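Tumor necrosis factor receptor superfamily member 16 (Rattus norvegicus, PDB 1SG1) acts as the low-affinity nerve growth factor receptor p75NTR, whose cysteine-rich extracellular repeats probably engage neurotrophins. Local coordinates at residues T10-G24 with P28-L40. Residues are numbered along the deposited sequence; the frame is centred on the assembly and turned at random.
Sequences THSGECCKACNLGEG and PCGANQTVCEPCL
Cys-19 and Cys-36 both turn SG anti to their carbonyl carbons (chi1 -60° and -55°), which brings the two sulfurs into a disulfide between residues 10-24 and 28-40 of the one chain. Cys-16 takes the same rotation, but Cys-29 sets SG between its backbone N and carbonyl carbon (chi1 79°); the two covalent rungs fix the spacing of this helix-free module. Beyond the Cys-16 to Cys-29 bridge, Thr-10 OG1 and His-11 N reach Gly-30 O from opposite faces of its carbonyl plane, the hydroxyl at 3.0 Å. The His-11 ring rests on backbone, Ala-31 CA making a CH-pi contact 3.8 Å from the ring centroid; Ala-31 N lies over its centre, and the small CB points away. Gln-33 bends at chi2 to bring OE1 3.0 Å from Lys-17 N, which lies in the plane of the Gln-33 side-chain carbonyl, while the aliphatic part of Lys-17 crosses that amide. The antiparallel end is held by backbone bonds: Gly-24 and Glu-37 exchange a pair, and Cys-39 N meets Gly-22 O at 3.0 Å, nearly straight. Glu-23 runs beside the Pro-38 ring, its CG 3.5 Å from Pro-38 CA, and its OE1 accepts Asn-20 ND2 at 2.8 Å, bracing the type II turn whose third position Gly-22 fills with a positive phi. With an alanine at Glu-23 the Asn-20 amide would probably lose this acceptor and the Pro-38 ring its flanking cover. Such disulfide-pinned loops characterise TNF-receptor cysteine-rich repeats. Cys-4 ties Cys-15, before the hairpin, to the N-terminal residues; Cys-55 holds Cys-39, after strand 35-38; Ser-46 OG bonds Glu-23 O on strand 23-27.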
loop_
_atom_site.group_PDB
_atom_site.type_symbol
_atom_site.label_atom_id
_atom_site.label_comp_id
_atom_site.label_asym_id
_atom_site.label_seq_id
_atom_site.Cartn_x
_atom_site.Cartn_y
_atom_site.Cartn_z
ATOM N N THR C 10 43.804 10.978 -1.598
ATOM C CA THR C 10 44.250 10.812 -2.961
ATOM C C THR C 10 45.761 10.699 -2.878
ATOM O O THR C 10 46.339 10.939 -1.820
ATOM C CB THR C 10 43.876 12.010 -3.819
ATOM O OG1 THR C 10 44.123 11.684 -5.193
ATOM C CG2 THR C 10 44.696 13.236 -3.413
ATOM N N HIS C 11 46.401 10.338 -3.983
ATOM C CA HIS C 11 47.851 10.188 -3.991
ATOM C C HIS C 11 48.658 11.393 -3.507
ATOM O O HIS C 11 49.868 11.284 -3.332
ATOM C CB HIS C 11 48.333 9.785 -5.385
ATOM C CG HIS C 11 48.125 8.337 -5.699
ATOM N ND1 HIS C 11 48.570 7.756 -6.863
ATOM C CD2 HIS C 11 47.503 7.356 -5.000
ATOM C CE1 HIS C 11 48.232 6.477 -6.873
ATOM N NE2 HIS C 11 47.583 6.211 -5.755
ATOM N N SER C 12 48.007 12.528 -3.273
ATOM C CA SER C 12 48.731 13.709 -2.820
ATOM C C SER C 12 48.201 14.367 -1.545
ATOM O O SER C 12 48.414 15.564 -1.318
ATOM C CB SER C 12 48.787 14.748 -3.940
ATOM O OG SER C 12 47.489 15.155 -4.311
ATOM N N GLY C 13 47.513 13.595 -0.712
ATOM C CA GLY C 13 47.011 14.153 0.527
ATOM C C GLY C 13 45.652 14.821 0.478
ATOM O O GLY C 13 45.267 15.499 1.434
ATOM N N GLU C 14 44.957 14.675 -0.655
ATOM C CA GLU C 14 43.625 15.267 -0.715
ATOM C C GLU C 14 42.615 14.269 -0.183
ATOM O O GLU C 14 42.660 13.083 -0.515
ATOM C CB GLU C 14 43.232 15.649 -2.140
ATOM C CG GLU C 14 43.897 16.900 -2.666
ATOM C CD GLU C 14 45.317 16.660 -3.128
ATOM O OE1 GLU C 14 46.160 16.266 -2.293
ATOM O OE2 GLU C 14 45.590 16.866 -4.332
ATOM N N CYS C 15 41.707 14.758 0.653
ATOM C CA CYS C 15 40.671 13.917 1.233
ATOM C C CYS C 15 39.644 13.608 0.154
ATOM O O CYS C 15 38.845 14.466 -0.222
ATOM C CB CYS C 15 40.003 14.629 2.413
ATOM S SG CYS C 15 38.672 13.709 3.249
ATOM N N CYS C 16 39.685 12.381 -0.350
ATOM C CA CYS C 16 38.767 11.943 -1.387
ATOM C C CYS C 16 37.354 12.432 -1.103
ATOM O O CYS C 16 36.905 12.426 0.043
ATOM C CB CYS C 16 38.770 10.421 -1.450
ATOM S SG CYS C 16 40.383 9.770 -1.981
ATOM N N LYS C 17 36.670 12.881 -2.152
ATOM C CA LYS C 17 35.294 13.351 -2.031
ATOM C C LYS C 17 34.424 12.107 -1.952
ATOM O O LYS C 17 34.838 11.030 -2.377
ATOM C CB LYS C 17 34.880 14.170 -3.254
ATOM C CG LYS C 17 35.514 15.541 -3.344
ATOM C CD LYS C 17 35.112 16.236 -4.642
ATOM C CE LYS C 17 35.461 17.721 -4.613
ATOM N NZ LYS C 17 34.702 18.442 -3.542
ATOM N N ALA C 18 33.219 12.250 -1.418
ATOM C CA ALA C 18 32.331 11.106 -1.303
ATOM C C ALA C 18 31.104 11.210 -2.199
ATOM O O ALA C 18 30.586 12.298 -2.440
ATOM C CB ALA C 18 31.905 10.909 0.162
ATOM N N CYS C 19 30.650 10.042 -2.694
ATOM C CA CYS C 19 29.473 9.953 -3.551
ATOM C C CYS C 19 28.262 9.926 -2.637
ATOM O O CYS C 19 28.010 8.950 -1.941
ATOM C CB CYS C 19 29.510 8.687 -4.403
ATOM S SG CYS C 19 30.963 8.596 -5.487
ATOM N N ASN C 20 27.533 11.029 -2.649
ATOM C CA ASN C 20 26.350 11.215 -1.833
ATOM C C ASN C 20 25.255 10.163 -2.012
ATOM O O ASN C 20 25.465 9.109 -2.616
ATOM C CB ASN C 20 25.793 12.619 -2.095
ATOM C CG ASN C 20 25.889 13.027 -3.565
ATOM O OD1 ASN C 20 25.537 14.152 -3.928
ATOM N ND2 ASN C 20 26.368 12.113 -4.416
ATOM N N LEU C 21 24.089 10.463 -1.455
ATOM C CA LEU C 21 22.933 9.575 -1.521
ATOM C C LEU C 21 22.360 9.548 -2.928
ATOM O O LEU C 21 22.081 10.596 -3.508
ATOM C CB LEU C 21 21.868 10.069 -0.547
ATOM C CG LEU C 21 21.225 9.103 0.440
ATOM C CD1 LEU C 21 22.278 8.239 1.140
ATOM C CD2 LEU C 21 20.439 9.941 1.433
ATOM N N GLY C 22 22.185 8.352 -3.478
ATOM C CA GLY C 22 21.638 8.245 -4.816
ATOM C C GLY C 22 22.687 8.223 -5.902
ATOM O O GLY C 22 22.368 8.120 -7.082
ATOM N N GLU C 23 23.946 8.338 -5.501
ATOM C CA GLU C 23 25.068 8.309 -6.438
ATOM C C GLU C 23 26.102 7.299 -5.973
ATOM O O GLU C 23 26.408 7.225 -4.790
ATOM C CB GLU C 23 25.730 9.692 -6.560
ATOM C CG GLU C 23 25.130 10.587 -7.641
ATOM C CD GLU C 23 26.043 11.747 -8.036
ATOM O OE1 GLU C 23 26.380 12.572 -7.157
ATOM O OE2 GLU C 23 26.424 11.831 -9.229
ATOM N N GLY C 24 26.624 6.515 -6.909
ATOM C CA GLY C 24 27.635 5.531 -6.579
ATOM C C GLY C 24 29.014 5.970 -7.052
ATOM O O GLY C 24 29.167 7.037 -7.651
ATOM N N PRO C 28 37.155 4.390 -8.174
ATOM C CA PRO C 28 37.811 4.626 -6.883
ATOM C C PRO C 28 38.947 5.631 -6.879
ATOM O O PRO C 28 39.850 5.573 -7.718
ATOM C CB PRO C 28 38.267 3.229 -6.465
ATOM C CG PRO C 28 38.487 2.541 -7.767
ATOM C CD PRO C 28 37.307 2.981 -8.582
ATOM N N CYS C 29 38.922 6.542 -5.867
ATOM C CA CYS C 29 39.946 7.559 -5.748
ATOM C C CYS C 29 41.306 6.925 -5.475
ATOM O O CYS C 29 41.494 6.190 -4.504
ATOM C CB CYS C 29 39.601 8.565 -4.651
ATOM S SG CYS C 29 39.926 8.037 -2.938
ATOM N N GLY C 30 42.235 7.205 -6.381
ATOM C CA GLY C 30 43.602 6.720 -6.284
ATOM C C GLY C 30 44.456 7.887 -6.751
ATOM O O GLY C 30 44.658 8.868 -6.018
ATOM N N ALA C 31 44.913 7.816 -7.992
ATOM C CA ALA C 31 45.711 8.893 -8.537
ATOM C C ALA C 31 44.900 10.202 -8.550
ATOM O O ALA C 31 45.462 11.293 -8.437
ATOM C CB ALA C 31 46.166 8.539 -9.937
ATOM N N ASN C 32 43.578 10.088 -8.657
ATOM C CA ASN C 32 42.725 11.271 -8.718
ATOM C C ASN C 32 41.613 11.292 -7.655
ATOM O O ASN C 32 41.433 10.340 -6.899
ATOM C CB ASN C 32 42.124 11.382 -10.134
ATOM C CG ASN C 32 43.177 11.213 -11.245
ATOM O OD1 ASN C 32 43.768 12.186 -11.715
ATOM N ND2 ASN C 32 43.412 9.969 -11.655
ATOM N N GLN C 33 40.875 12.398 -7.628
ATOM C CA GLN C 33 39.784 12.655 -6.680
ATOM C C GLN C 33 38.803 11.543 -6.299
ATOM O O GLN C 33 38.946 10.936 -5.244
ATOM C CB GLN C 33 38.969 13.861 -7.154
ATOM C CG GLN C 33 39.179 15.130 -6.347
ATOM C CD GLN C 33 38.970 14.924 -4.856
ATOM O OE1 GLN C 33 38.158 14.095 -4.436
ATOM N NE2 GLN C 33 39.695 15.691 -4.044
ATOM N N THR C 34 37.781 11.347 -7.133
ATOM C CA THR C 34 36.717 10.343 -6.967
ATOM C C THR C 34 35.701 10.633 -8.048
ATOM O O THR C 34 35.294 11.787 -8.214
ATOM C CB THR C 34 35.903 10.480 -5.669
ATOM O OG1 THR C 34 36.744 10.281 -4.537
ATOM C CG2 THR C 34 34.785 9.437 -5.635
ATOM N N VAL C 35 35.272 9.608 -8.772
ATOM C CA VAL C 35 34.269 9.824 -9.800
ATOM C C VAL C 35 32.936 9.166 -9.425
ATOM O O VAL C 35 32.825 7.943 -9.309
ATOM C CB VAL C 35 34.779 9.354 -11.192
ATOM C CG1 VAL C 35 35.369 7.992 -11.087
ATOM C CG2 VAL C 35 33.651 9.387 -12.217
ATOM N N CYS C 36 31.935 10.018 -9.215
ATOM C CA CYS C 36 30.584 9.599 -8.847
ATOM C C CYS C 36 29.590 9.765 -9.992
ATOM O O CYS C 36 29.553 10.807 -10.650
ATOM C CB CYS C 36 30.066 10.446 -7.685
ATOM S SG CYS C 36 31.113 10.493 -6.199
ATOM N N GLU C 37 28.794 8.759 -10.225
ATOM C CA GLU C 37 27.740 8.895 -11.216
ATOM C C GLU C 37 26.437 8.424 -10.565
ATOM O O GLU C 37 26.441 7.523 -9.734
ATOM C CB GLU C 37 28.041 8.078 -12.476
ATOM C CG GLU C 37 27.755 6.593 -12.362
ATOM C CD GLU C 37 27.913 5.862 -13.688
ATOM O OE1 GLU C 37 29.065 5.594 -14.099
ATOM O OE2 GLU C 37 26.878 5.563 -14.326
ATOM N N PRO C 38 25.308 9.068 -10.910
ATOM C CA PRO C 38 24.000 8.706 -10.359
ATOM C C PRO C 38 23.586 7.259 -10.640
ATOM O O PRO C 38 23.934 6.699 -11.672
ATOM C CB PRO C 38 23.067 9.710 -11.028
ATOM C CG PRO C 38 23.913 10.925 -11.123
ATOM C CD PRO C 38 25.225 10.354 -11.629
ATOM N N CYS C 39 22.847 6.665 -9.707
ATOM C CA CYS C 39 22.347 5.304 -9.869
ATOM C C CYS C 39 21.107 5.293 -10.769
ATOM O O CYS C 39 20.462 6.316 -10.958
ATOM C CB CYS C 39 21.970 4.711 -8.518
ATOM S SG CYS C 39 23.292 4.763 -7.280
ATOM N N LEU C 40 20.774 4.122 -11.302
ATOM C CA LEU C 40 19.619 3.974 -12.196
ATOM C C LEU C 40 18.330 3.490 -11.511
ATOM O O LEU C 40 18.283 2.376 -10.988
ATOM C CB LEU C 40 19.960 2.995 -13.318
ATOM C CG LEU C 40 19.321 3.250 -14.686
ATOM C CD1 LEU C 40 20.091 4.354 -15.403
ATOM C CD2 LEU C 40 19.358 1.971 -15.520
#